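Local coordinates for Ika8 (Synthetic construct, PDB 6G6O), which is a computationally designed, symmetrical eight-bladed beta-propeller of the WD40 kind, for which no natural function is to be expected, at residues E12-A17 / G315-W320; G35-W40 / D52-E57; E57-Q62 / S96-L101; E252-A257 / T276-D281; K265-S270 / L301-N306. All blocks are in the same frame, centred on the assembly; numbering follows the deposited sequence.

Contact 1: residues E12-A17 / G315-W320; sequences EGHQSA and GTVKVW
Gly-315 sits in the curl formed by Gly-13, His-14 and Ser-16, and has the largest share of the surface buried here. Its carbonyl O accepts the backbone N of His-14 at 2.9 Å through a nearly straight N-H...O angle of 171°, the donor lying somewhat out of the carbonyl plane. Gly-13 CA lies 3.5 Å from Gly-315 O in a CA-H...O contact. No larger residue suits the position of Gly-315: its phi is positive, and a CB would lie only 2.4 Å from His-14 O, while its CA already packs 3.2 Å from Ser-16 O. In this WD40 propeller the strand 7-10, just before the loop, is the outer edge of the blade built from the last strands of the chain, so the loop 12-17 leads from the blade that closes the ring into the next. Val-317 fills the apolar corner. With CG1 anti to the backbone N (chi1 -173°), its other branch, CG2, faces the loop and meets Gly-13 CA at 4.1 Å and, more distantly, the edge of the His-14 ring at CD2. That imidazole, largely buried, spends its ND1 on Thr-36, a threonine of the neighbouring blade.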
# COMPACT_ATOMS: atom_id res chain seq x y z
N GLU A 12 16.27 15.68 -1.22
CA GLU A 12 16.48 15.95 -2.64
C GLU A 12 15.59 15.08 -3.51
O GLU A 12 15.05 15.55 -4.52
CB GLU A 12 17.95 15.75 -3.00
CG GLU A 12 18.42 16.63 -4.15
CD GLU A 12 19.76 16.22 -4.71
OE1 GLU A 12 20.63 15.77 -3.93
OE2 GLU A 12 19.96 16.33 -5.94
N GLY A 13 15.42 13.81 -3.15
CA GLY A 13 14.57 12.92 -3.91
C GLY A 13 15.30 12.23 -5.04
O GLY A 13 16.52 12.08 -5.04
N HIS A 14 14.52 11.82 -6.03
CA HIS A 14 15.01 11.01 -7.14
C HIS A 14 14.89 11.78 -8.45
O HIS A 14 14.22 12.80 -8.55
CB HIS A 14 14.25 9.69 -7.24
CG HIS A 14 14.31 8.86 -5.99
ND1 HIS A 14 14.94 7.64 -5.94
CD2 HIS A 14 13.82 9.08 -4.75
CE1 HIS A 14 14.84 7.14 -4.72
NE2 HIS A 14 14.16 7.99 -3.98
N GLN A 15 15.56 11.24 -9.48
CA GLN A 15 15.53 11.80 -10.82
C GLN A 15 14.38 11.24 -11.66
O GLN A 15 14.28 11.57 -12.85
CB GLN A 15 16.86 11.53 -11.53
CG GLN A 15 18.07 12.08 -10.80
CD GLN A 15 18.00 13.58 -10.61
OE1 GLN A 15 17.84 14.07 -9.49
NE2 GLN A 15 18.11 14.32 -11.70
N SER A 16 13.52 10.41 -11.08
CA SER A 16 12.38 9.86 -11.78
C SER A 16 11.23 9.70 -10.80
O SER A 16 11.41 9.86 -9.58
CB SER A 16 12.71 8.54 -12.47
OG SER A 16 12.95 7.52 -11.52
N ALA A 17 10.06 9.36 -11.33
CA ALA A 17 8.84 9.31 -10.54
C ALA A 17 9.00 8.40 -9.33
O ALA A 17 9.65 7.36 -9.39
CB ALA A 17 7.68 8.81 -11.40
N GLY A 315 9.49 13.03 -8.79
CA GLY A 315 10.60 12.51 -8.01
C GLY A 315 10.82 13.20 -6.68
O GLY A 315 11.77 12.85 -5.98
N THR A 316 9.97 14.16 -6.32
CA THR A 316 10.15 14.88 -5.07
C THR A 316 9.62 14.07 -3.90
O THR A 316 8.53 13.50 -3.97
CB THR A 316 9.44 16.24 -5.13
OG1 THR A 316 8.05 16.04 -5.37
CG2 THR A 316 10.03 17.10 -6.23
N VAL A 317 10.40 14.00 -2.83
CA VAL A 317 9.98 13.41 -1.56
C VAL A 317 9.96 14.52 -0.52
O VAL A 317 10.94 15.26 -0.38
CB VAL A 317 10.92 12.26 -1.13
CG1 VAL A 317 10.36 11.56 0.09
CG2 VAL A 317 11.13 11.29 -2.27
N LYS A 318 8.85 14.64 0.19
CA LYS A 318 8.67 15.70 1.17
C LYS A 318 8.17 15.12 2.48
O LYS A 318 7.45 14.13 2.51
CB LYS A 318 7.71 16.78 0.65
CG LYS A 318 8.26 17.56 -0.54
CD LYS A 318 7.31 18.66 -0.97
CE LYS A 318 7.90 19.47 -2.11
NZ LYS A 318 6.96 20.52 -2.59
N VAL A 319 8.58 15.77 3.57
CA VAL A 319 8.23 15.35 4.93
C VAL A 319 7.49 16.49 5.60
O VAL A 319 8.07 17.57 5.79
CB VAL A 319 9.48 14.95 5.73
CG1 VAL A 319 9.10 14.62 7.17
CG2 VAL A 319 10.18 13.77 5.08
N TRP A 320 6.23 16.26 5.95
CA TRP A 320 5.37 17.26 6.56
C TRP A 320 5.16 16.96 8.03
O TRP A 320 5.34 15.83 8.49
CB TRP A 320 4.01 17.31 5.85
CG TRP A 320 4.09 17.13 4.36
CD1 TRP A 320 3.99 15.96 3.67
CD2 TRP A 320 4.28 18.16 3.38
NE1 TRP A 320 4.11 16.19 2.33
CE2 TRP A 320 4.28 17.53 2.12
CE3 TRP A 320 4.44 19.55 3.45
CZ2 TRP A 320 4.45 18.25 0.94
CZ3 TRP A 320 4.60 20.25 2.27
CH2 TRP A 320 4.61 19.60 1.03

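Contact 2: residues G35-W40 / D52-E57; sequences GTIKVW and DGHQSE
Gly-35 and the turn Gly-53 to Ser-56 meet backbone against backbone, and this is the tight part of the contact. The CA of Gly-35 lies 3.1 Å from Ser-56 O and 3.3 Å from His-54 O, both as CA-H...O contacts. A side chain could not be fitted: a CB on Gly-35 would come within 2.1 Å of His-54 O. Gly-35 O accepts His-54 N on a lone pair in the carbonyl plane, but the bond is long, 3.3 Å, and bent to 143°. Beside it, Ile-37 supplies the hydrophobic wall. Its CG1 is anti to the carbonyl carbon (chi1 -58°) and the chain then runs on extended, which carries CD1 to the edge of the His-54 ring, in plane with it and 3.9 Å from CD2. The imidazole is held from elsewhere, by Ser-70 at NE2 and Thr-76 at ND1, as expected in the polar network of a WD40 blade.

The outer side is looser: Asp-52 is solvent-exposed, and its OD1 accepts a weak bond from Gly-53 N. At the other, inner end, partly exposed Glu-57 approaches through its backbone, its CA 4.0 Å from Gly-35 N, and directs its side chain away. With a single long, bent amide bond and no charged pair across it, the junction probably depends chiefly on shape: a bare glycine and one isoleucine methyl against a fixed ring.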
# COMPACT_ATOMS: atom_id res chain seq x y z
N GLY A 35 14.65 2.52 -10.93
CA GLY A 35 15.27 1.48 -10.15
C GLY A 35 16.04 1.96 -8.94
O GLY A 35 16.50 1.12 -8.15
N THR A 36 16.17 3.27 -8.75
CA THR A 36 16.97 3.81 -7.67
C THR A 36 16.19 3.76 -6.36
O THR A 36 15.01 4.12 -6.31
CB THR A 36 17.38 5.25 -7.98
OG1 THR A 36 16.22 6.04 -8.25
CG2 THR A 36 18.30 5.28 -9.20
N ILE A 37 16.86 3.31 -5.30
CA ILE A 37 16.31 3.31 -3.95
C ILE A 37 17.20 4.20 -3.09
O ILE A 37 18.43 4.07 -3.13
CB ILE A 37 16.23 1.89 -3.37
CG1 ILE A 37 15.38 0.99 -4.27
CG2 ILE A 37 15.66 1.91 -1.95
CD1 ILE A 37 15.05 -0.35 -3.65
N LYS A 38 16.58 5.09 -2.32
CA LYS A 38 17.31 6.02 -1.47
C LYS A 38 16.79 5.93 -0.05
O LYS A 38 15.59 5.78 0.18
CB LYS A 38 17.17 7.46 -1.99
CG LYS A 38 17.95 7.73 -3.27
CD LYS A 38 17.61 9.10 -3.85
CE LYS A 38 18.42 9.39 -5.10
NZ LYS A 38 19.87 9.57 -4.79
N VAL A 39 17.71 6.02 0.91
CA VAL A 39 17.40 5.93 2.34
C VAL A 39 17.64 7.30 2.95
O VAL A 39 18.76 7.84 2.87
CB VAL A 39 18.24 4.85 3.04
CG1 VAL A 39 17.88 4.77 4.51
CG2 VAL A 39 18.05 3.51 2.35
N TRP A 40 16.61 7.87 3.56
CA TRP A 40 16.65 9.23 4.08
C TRP A 40 16.66 9.24 5.60
O TRP A 40 16.16 8.31 6.25
CB TRP A 40 15.46 10.05 3.58
CG TRP A 40 15.25 9.99 2.10
CD1 TRP A 40 14.33 9.24 1.43
CD2 TRP A 40 15.99 10.71 1.10
NE1 TRP A 40 14.45 9.45 0.08
CE2 TRP A 40 15.46 10.34 -0.15
CE3 TRP A 40 17.04 11.62 1.15
CZ2 TRP A 40 15.95 10.86 -1.34
CZ3 TRP A 40 17.53 12.14 -0.04
CH2 TRP A 40 16.98 11.76 -1.27
N ASP A 52 22.13 0.31 -4.22
CA ASP A 52 22.38 -0.14 -5.59
C ASP A 52 21.09 -0.50 -6.31
O ASP A 52 21.05 -0.46 -7.55
CB ASP A 52 23.34 -1.33 -5.59
CG ASP A 52 23.14 -2.24 -4.41
OD1 ASP A 52 22.11 -2.10 -3.71
OD2 ASP A 52 24.00 -3.11 -4.17
N GLY A 53 20.04 -0.84 -5.57
CA GLY A 53 18.70 -1.01 -6.07
C GLY A 53 18.58 -2.09 -7.13
O GLY A 53 19.40 -3.00 -7.26
N HIS A 54 17.51 -1.97 -7.91
CA HIS A 54 17.21 -2.88 -9.00
C HIS A 54 17.46 -2.18 -10.33
O HIS A 54 17.44 -0.95 -10.43
CB HIS A 54 15.75 -3.35 -8.93
CG HIS A 54 15.30 -3.75 -7.56
ND1 HIS A 54 15.05 -5.06 -7.21
CD2 HIS A 54 15.05 -3.01 -6.45
CE1 HIS A 54 14.66 -5.11 -5.95
NE2 HIS A 54 14.66 -3.88 -5.47
N GLN A 55 17.70 -2.99 -11.36
CA GLN A 55 17.85 -2.48 -12.72
C GLN A 55 16.51 -2.17 -13.37
O GLN A 55 16.45 -1.96 -14.58
CB GLN A 55 18.63 -3.48 -13.57
CG GLN A 55 20.02 -3.79 -13.04
CD GLN A 55 20.90 -2.56 -13.01
OE1 GLN A 55 21.56 -2.28 -12.00
NE2 GLN A 55 20.92 -1.81 -14.11
N SER A 56 15.43 -2.14 -12.58
CA SER A 56 14.09 -1.90 -13.10
C SER A 56 13.30 -1.11 -12.07
O SER A 56 13.69 -1.02 -10.90
CB SER A 56 13.38 -3.22 -13.44
OG SER A 56 12.29 -3.00 -14.32
N GLU A 57 12.18 -0.55 -12.52
CA GLU A 57 11.35 0.31 -11.67
C GLU A 57 10.99 -0.38 -10.36
O GLU A 57 10.41 -1.47 -10.36
CB GLU A 57 10.08 0.70 -12.43
CG GLU A 57 8.95 1.14 -11.51
CD GLU A 57 7.67 1.44 -12.26
OE1 GLU A 57 7.69 1.44 -13.51
OE2 GLU A 57 6.64 1.68 -11.60

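Contact 3: residues E57-Q62 / S96-L101; sequences EVTALQ and SAITAL. With GOL (glycerol), chain D.
Thr-59 and Ile-98 tie together the innermost strands of two successive blades of the WD40 propeller, strands 58-62 and 98-101, which run nearly parallel, 13° apart, with their axes 6.1 Å from each other at closest. The first residue of the second strand to take part is Ile-98, whose carbonyl O accepts Thr-59 OG1 at 2.6 Å, the hydroxyl standing above the carbonyl plane. Threonine suits this place because its beta-branched side chain fits a strand and carries a short hydroxyl, which a chi1 of 54° turns across to the next blade. Thr-99 repeats the device one blade further on, binding Val-138 O, while its own O accepts O1 of a glycerol, probably from the crystallisation liquor. Thr-99 and Ala-100 form a classic beta bulge opposite Gly-111, matched by Thr-59 and Ala-60 opposite Gly-71. Leu-101 then makes the apolar contact: its CG rests 3.7 Å from Ala-60 CB, the small alanine letting the leucine come close, and its CB packs against Gln-62 CG. Its backbone N gives a bond to glycerol O2 at 3.0 Å, and its O accepts glycerol O3. The same O3 is gripped by Gln-62, bent at chi2, whose NE2 approaches to 2.6 Å with an N-H...O angle of 161°.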
# COMPACT_ATOMS: atom_id res chain seq x y z
N GLU A 57 12.18 -0.55 -12.52
CA GLU A 57 11.35 0.31 -11.67
C GLU A 57 10.99 -0.38 -10.36
O GLU A 57 10.41 -1.47 -10.36
CB GLU A 57 10.08 0.70 -12.43
CG GLU A 57 8.95 1.14 -11.51
CD GLU A 57 7.67 1.44 -12.26
OE1 GLU A 57 7.69 1.44 -13.51
OE2 GLU A 57 6.64 1.68 -11.60
N VAL A 58 11.34 0.26 -9.25
CA VAL A 58 10.91 -0.21 -7.94
C VAL A 58 9.40 -0.08 -7.85
O VAL A 58 8.84 1.00 -8.03
CB VAL A 58 11.60 0.58 -6.82
CG1 VAL A 58 11.24 0.01 -5.46
CG2 VAL A 58 13.10 0.58 -7.03
N THR A 59 8.72 -1.20 -7.57
CA THR A 59 7.27 -1.22 -7.56
C THR A 59 6.65 -1.33 -6.18
O THR A 59 5.49 -0.95 -6.01
CB THR A 59 6.74 -2.37 -8.43
OG1 THR A 59 7.33 -3.60 -8.01
CG2 THR A 59 7.09 -2.13 -9.89
N ALA A 60 7.39 -1.84 -5.19
CA ALA A 60 6.85 -2.01 -3.85
C ALA A 60 7.98 -1.98 -2.85
O ALA A 60 9.10 -2.40 -3.14
CB ALA A 60 6.06 -3.32 -3.73
N LEU A 61 7.68 -1.47 -1.66
CA LEU A 61 8.65 -1.38 -0.58
C LEU A 61 8.00 -1.83 0.72
O LEU A 61 6.86 -1.47 1.02
CB LEU A 61 9.18 0.05 -0.41
CG LEU A 61 10.30 0.53 -1.35
CD1 LEU A 61 10.54 2.01 -1.17
CD2 LEU A 61 11.57 -0.26 -1.12
N GLN A 62 8.74 -2.63 1.49
CA GLN A 62 8.32 -3.07 2.82
C GLN A 62 9.47 -2.81 3.77
O GLN A 62 10.58 -3.32 3.56
CB GLN A 62 7.93 -4.55 2.82
CG GLN A 62 6.60 -4.83 2.15
CD GLN A 62 5.44 -4.17 2.88
OE1 GLN A 62 5.38 -4.17 4.10
NE2 GLN A 62 4.51 -3.61 2.12
N SER A 96 7.76 -12.44 -13.54
CA SER A 96 6.99 -11.30 -14.02
C SER A 96 7.10 -10.16 -13.01
O SER A 96 7.70 -10.30 -11.94
CB SER A 96 5.53 -11.69 -14.26
OG SER A 96 4.75 -11.53 -13.09
N ALA A 97 6.50 -9.02 -13.36
CA ALA A 97 6.66 -7.81 -12.56
C ALA A 97 6.07 -7.98 -11.17
O ALA A 97 4.91 -8.39 -11.02
CB ALA A 97 6.01 -6.62 -13.27
N ILE A 98 6.86 -7.66 -10.15
CA ILE A 98 6.36 -7.63 -8.78
C ILE A 98 5.33 -6.51 -8.66
O ILE A 98 5.62 -5.34 -8.97
CB ILE A 98 7.51 -7.44 -7.78
CG1 ILE A 98 8.54 -8.55 -7.93
CG2 ILE A 98 6.97 -7.38 -6.36
CD1 ILE A 98 7.95 -9.94 -7.86
N THR A 99 4.13 -6.85 -8.20
CA THR A 99 3.06 -5.87 -8.06
C THR A 99 2.54 -5.73 -6.64
O THR A 99 1.77 -4.80 -6.38
CB THR A 99 1.88 -6.23 -8.99
OG1 THR A 99 1.28 -7.45 -8.56
CG2 THR A 99 2.35 -6.38 -10.42
N ALA A 100 2.93 -6.62 -5.73
CA ALA A 100 2.46 -6.54 -4.36
C ALA A 100 3.48 -7.19 -3.44
O ALA A 100 4.08 -8.21 -3.79
CB ALA A 100 1.09 -7.22 -4.19
N LEU A 101 3.68 -6.58 -2.28
CA LEU A 101 4.59 -7.09 -1.27
C LEU A 101 3.90 -7.07 0.08
O LEU A 101 3.17 -6.14 0.41
CB LEU A 101 5.88 -6.26 -1.20
CG LEU A 101 6.99 -6.60 -2.20
CD1 LEU A 101 8.23 -5.76 -1.92
CD2 LEU A 101 7.33 -8.07 -2.15
C1 GOL D . 2.29 -2.37 -3.21
O1 GOL D . 1.23 -2.87 -3.95
C2 GOL D . 2.71 -3.48 -2.22
O2 GOL D . 1.66 -4.34 -1.93
C3 GOL D . 3.20 -2.72 -0.96
O3 GOL D . 4.26 -3.46 -0.43

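Contact 4: residues E252-A257 / T276-D281; sequences EGHQSA and TIKVWD
Gly-253 lies opposite Lys-278 and His-254 opposite Thr-276, CA to CA 7.6 Å in both pairs, where residues 252-255 of the loop run almost antiparallel, at 173°, to 276-280 of the strand. The gap is filled by side chains of the histidine-centred network typical of a WD40 blade. His-254 is its middle: ND1 gives a hydrogen bond of 2.7 Å to Thr-276 OG1, almost in the ring plane and with an angle of 158°, while NE2 is bonded to Ser-270 on the adjoining strand and Asp-274 also bonds the threonine hydroxyl. Two ring nitrogens on either side of CE1, pointing in different directions, let one side chain reach both Thr-276 and Ser-270. Over one face of the imidazole runs the extended Lys-278, its CG 3.8 Å from the ring centroid of His-254 in a CH-pi contact. Were His-254 an alanine, Thr-276 OG1 and Ser-270 OG would probably lose this partner and the lysine stem the ring face it lies on. The lysine's NZ reaches Gly-253 O, although the modelled separation is too short for the bond to be trusted in detail. Trp-280 packs beside Gly-253, its CZ2 3.7 Å from the amide N, and its CH2 lies 3.9 Å from His-254 NE2. Compared with Trp-40 and Trp-320 the indole is turned over, chi2 being -94°. Its NE1 therefore points toward exposed Glu-252, whose bent side chain crosses obliquely and whose OE1 accepts a weak bond from NE1 at 3.4 Å.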
# COMPACT_ATOMS: atom_id res chain seq x y z
N GLU A 252 -14.77 17.77 1.84
CA GLU A 252 -14.89 18.37 0.52
C GLU A 252 -13.97 17.72 -0.50
O GLU A 252 -14.28 17.73 -1.70
CB GLU A 252 -14.61 19.87 0.60
CG GLU A 252 -13.39 20.25 1.42
CD GLU A 252 -13.70 20.45 2.89
OE1 GLU A 252 -13.95 19.45 3.59
OE2 GLU A 252 -13.70 21.62 3.34
N GLY A 253 -12.86 17.15 -0.06
CA GLY A 253 -11.95 16.50 -0.98
C GLY A 253 -11.26 17.48 -1.91
O GLY A 253 -11.32 18.70 -1.75
N HIS A 254 -10.62 16.92 -2.92
CA HIS A 254 -9.85 17.68 -3.90
C HIS A 254 -10.68 17.94 -5.15
O HIS A 254 -11.72 17.32 -5.37
CB HIS A 254 -8.56 16.95 -4.27
CG HIS A 254 -7.70 16.59 -3.10
ND1 HIS A 254 -6.37 16.94 -3.02
CD2 HIS A 254 -7.97 15.90 -1.97
CE1 HIS A 254 -5.86 16.49 -1.89
NE2 HIS A 254 -6.81 15.85 -1.23
N GLN A 255 -10.20 18.88 -5.96
CA GLN A 255 -10.75 19.12 -7.29
C GLN A 255 -9.98 18.38 -8.37
O GLN A 255 -10.05 18.75 -9.55
CB GLN A 255 -10.78 20.62 -7.58
CG GLN A 255 -11.82 21.39 -6.78
CD GLN A 255 -11.28 21.86 -5.44
OE1 GLN A 255 -10.21 22.47 -5.37
NE2 GLN A 255 -12.02 21.58 -4.37
N SER A 256 -9.24 17.34 -7.99
CA SER A 256 -8.47 16.52 -8.91
C SER A 256 -8.55 15.07 -8.45
O SER A 256 -8.96 14.78 -7.32
CB SER A 256 -7.01 16.99 -8.99
OG SER A 256 -6.20 16.04 -9.67
N ALA A 257 -8.16 14.16 -9.34
CA ALA A 257 -8.27 12.74 -9.05
C ALA A 257 -7.44 12.35 -7.83
O ALA A 257 -6.25 12.67 -7.75
CB ALA A 257 -7.82 11.92 -10.26
N THR A 276 -1.85 18.45 -4.88
CA THR A 276 -2.40 18.98 -3.64
C THR A 276 -2.49 17.88 -2.58
O THR A 276 -2.75 16.71 -2.88
CB THR A 276 -3.78 19.58 -3.88
OG1 THR A 276 -4.67 18.57 -4.37
CG2 THR A 276 -3.70 20.71 -4.89
N ILE A 277 -2.26 18.27 -1.33
CA ILE A 277 -2.31 17.36 -0.20
C ILE A 277 -3.15 18.01 0.89
O ILE A 277 -2.78 19.07 1.41
CB ILE A 277 -0.91 17.01 0.33
CG1 ILE A 277 -0.18 16.10 -0.66
CG2 ILE A 277 -1.01 16.34 1.69
CD1 ILE A 277 1.15 15.61 -0.17
N LYS A 278 -4.27 17.38 1.23
CA LYS A 278 -5.17 17.87 2.26
C LYS A 278 -5.15 16.93 3.45
O LYS A 278 -4.90 15.73 3.32
CB LYS A 278 -6.60 18.02 1.72
CG LYS A 278 -6.72 18.96 0.54
CD LYS A 278 -8.17 19.18 0.15
CE LYS A 278 -8.29 20.08 -1.06
NZ LYS A 278 -9.70 20.39 -1.40
N VAL A 279 -5.41 17.50 4.63
CA VAL A 279 -5.36 16.76 5.89
C VAL A 279 -6.60 17.12 6.70
O VAL A 279 -6.82 18.29 7.01
CB VAL A 279 -4.09 17.07 6.69
CG1 VAL A 279 -4.15 16.42 8.06
CG2 VAL A 279 -2.85 16.61 5.94
N TRP A 280 -7.41 16.12 7.03
CA TRP A 280 -8.59 16.32 7.85
C TRP A 280 -8.46 15.58 9.17
O TRP A 280 -7.62 14.69 9.33
CB TRP A 280 -9.87 15.83 7.16
CG TRP A 280 -10.17 16.46 5.84
CD1 TRP A 280 -10.97 17.54 5.61
CD2 TRP A 280 -9.71 16.02 4.56
NE1 TRP A 280 -11.02 17.81 4.27
CE2 TRP A 280 -10.26 16.90 3.60
CE3 TRP A 280 -8.88 14.98 4.13
CZ2 TRP A 280 -10.00 16.76 2.24
CZ3 TRP A 280 -8.63 14.85 2.78
CH2 TRP A 280 -9.19 15.74 1.85
N ASP A 281 -9.30 15.96 10.12
CA ASP A 281 -9.56 15.17 11.31
C ASP A 281 -10.89 14.46 11.10
O ASP A 281 -11.91 15.11 10.89
CB ASP A 281 -9.58 16.05 12.57
CG ASP A 281 -9.92 15.27 13.83
OD1 ASP A 281 -11.05 14.77 13.95
OD2 ASP A 281 -9.04 15.14 14.71

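Contact 5: residues K265-S270 / L301-N306; sequences KNIVVS and LQFKDN
Ile-267 and Phe-303 lead the apolar part of the contact. The CG2 methyl of the isoleucine comes obliquely to the phenyl ring, 3.5 Å from CE2, and the two side chains cross at about a right angle. Val-269 places CG2 over one face of the same ring, 4.0 Å from CD2, so that two branched residues two apart on one strand share a single aromatic. In Phe-303, CG anti to the backbone N (chi1 -171°) directs the ring across the seam to both aliphatic side chains. Further along, Leu-301 lays CD1 against Val-269, 3.7 Å from its carbonyl O and 4.2 Å from CG1. In the propeller this is the packing of blade on blade: strand 267-270 of one sheet faces strand 301-303 of the next, the axes 8.6 Å apart and antiparallel at 161°, and every second side chain points into the seam. A serine in place of Phe-303 would probably open a gap beside Ile-267 CG2 and Val-269 CG2, which would lose their aromatic partner.

The polar groups lie toward the loop end. Asn-306 brings OD1 to within 3.8 Å of Ile-267 CD1, a van der Waals contact. Lys-265, bent at chi3, and Asp-305 are both exposed, and the long lysine side chain spans most of the distance to the carboxylate; NZ and OD1 form a salt bridge that is long, 3.7 Å, and likely to be weakened further by solvent.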
# COMPACT_ATOMS: atom_id res chain seq x y z
N LYS A 265 -5.21 6.95 13.18
CA LYS A 265 -6.00 7.47 14.30
C LYS A 265 -7.17 8.25 13.72
O LYS A 265 -7.99 7.66 13.00
CB LYS A 265 -5.07 8.24 15.25
CG LYS A 265 -4.49 7.38 16.36
CD LYS A 265 -3.17 7.93 16.87
CE LYS A 265 -1.99 7.37 16.08
NZ LYS A 265 -0.69 7.65 16.75
N ASN A 266 -7.30 9.55 13.99
CA ASN A 266 -8.45 10.33 13.54
C ASN A 266 -8.12 11.25 12.37
O ASN A 266 -8.92 12.14 12.06
CB ASN A 266 -9.02 11.15 14.70
CG ASN A 266 -9.72 10.29 15.73
OD1 ASN A 266 -10.14 9.17 15.44
ND2 ASN A 266 -9.85 10.81 16.95
N ILE A 267 -6.98 11.06 11.71
CA ILE A 267 -6.50 11.97 10.69
C ILE A 267 -6.41 11.22 9.36
O ILE A 267 -5.79 10.16 9.29
CB ILE A 267 -5.14 12.58 11.07
CG1 ILE A 267 -5.29 13.49 12.29
CG2 ILE A 267 -4.55 13.35 9.90
CD1 ILE A 267 -4.02 13.67 13.08
N VAL A 268 -7.04 11.78 8.33
CA VAL A 268 -6.96 11.26 6.97
C VAL A 268 -6.17 12.24 6.12
O VAL A 268 -6.45 13.45 6.13
CB VAL A 268 -8.36 11.03 6.37
CG1 VAL A 268 -8.27 10.82 4.87
CG2 VAL A 268 -9.03 9.84 7.04
N VAL A 269 -5.17 11.74 5.40
CA VAL A 269 -4.39 12.53 4.46
C VAL A 269 -4.64 11.98 3.06
O VAL A 269 -4.57 10.76 2.85
CB VAL A 269 -2.89 12.51 4.79
CG1 VAL A 269 -2.13 13.46 3.88
CG2 VAL A 269 -2.66 12.86 6.25
N SER A 270 -4.94 12.87 2.12
CA SER A 270 -5.20 12.49 0.74
C SER A 270 -4.31 13.30 -0.19
O SER A 270 -4.15 14.51 -0.01
CB SER A 270 -6.67 12.71 0.37
OG SER A 270 -6.96 14.09 0.27
N LEU A 301 1.97 7.88 -0.11
CA LEU A 301 1.86 8.59 1.16
C LEU A 301 2.24 7.65 2.29
O LEU A 301 1.88 6.46 2.27
CB LEU A 301 0.44 9.13 1.38
CG LEU A 301 0.04 10.41 0.66
CD1 LEU A 301 -1.45 10.68 0.86
CD2 LEU A 301 0.86 11.59 1.15
N GLN A 302 2.96 8.17 3.28
CA GLN A 302 3.29 7.44 4.49
C GLN A 302 3.04 8.37 5.68
O GLN A 302 3.44 9.53 5.65
CB GLN A 302 4.73 6.94 4.49
CG GLN A 302 4.98 5.76 3.56
CD GLN A 302 4.26 4.49 4.00
OE1 GLN A 302 4.14 4.22 5.19
NE2 GLN A 302 3.79 3.72 3.03
N PHE A 303 2.36 7.84 6.70
CA PHE A 303 1.88 8.65 7.81
C PHE A 303 2.14 7.90 9.11
O PHE A 303 1.54 6.85 9.35
CB PHE A 303 0.39 8.96 7.65
CG PHE A 303 -0.15 9.95 8.63
CD1 PHE A 303 0.70 10.79 9.33
CD2 PHE A 303 -1.51 10.05 8.86
CE1 PHE A 303 0.20 11.71 10.23
CE2 PHE A 303 -2.01 10.96 9.76
CZ PHE A 303 -1.16 11.79 10.45
N LYS A 304 3.03 8.44 9.94
CA LYS A 304 3.35 7.84 11.23
C LYS A 304 3.58 8.94 12.26
O LYS A 304 4.53 9.72 12.12
CB LYS A 304 4.57 6.92 11.14
CG LYS A 304 5.11 6.49 12.50
CD LYS A 304 6.32 5.58 12.38
CE LYS A 304 6.89 5.26 13.75
NZ LYS A 304 7.90 4.17 13.70
N ASP A 305 2.72 9.00 13.27
CA ASP A 305 2.89 9.89 14.42
C ASP A 305 2.98 11.36 13.99
O ASP A 305 3.98 12.04 14.22
CB ASP A 305 4.12 9.48 15.25
CG ASP A 305 3.87 8.25 16.10
OD1 ASP A 305 2.96 8.29 16.95
OD2 ASP A 305 4.59 7.24 15.91
N ASN A 306 1.90 11.82 13.36
CA ASN A 306 1.74 13.21 12.93
C ASN A 306 2.83 13.66 11.95
O ASN A 306 3.08 14.86 11.81
CB ASN A 306 1.68 14.16 14.13
CG ASN A 306 0.40 14.01 14.92
OD1 ASN A 306 -0.64 14.58 14.56
ND2 ASN A 306 0.45 13.24 15.99

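Overall arrangement
Contact 1 lies next to the pairing of strand 7-10 with strand 317-321, by which the first and last parts of the chain close the ring. It touches contact 2 through His-14 ND1 and Thr-36 OG1, 3.1 Å apart, in the same kind of histidine-threonine link that contact 4 contains. Contact 2 passes directly into contact 3: they share Glu-57, and Ile-37 CG1 packs 3.6 Å from Val-58 CG2. Contacts 4 and 5, with centres 13 Å apart, meet on adjacent strands of one blade, where Trp-280 N lies 3.0 Å from Val-268 O. Contact 3, with its bound glycerol, is across the propeller's centre from contact 4, about 27 Å away between centres.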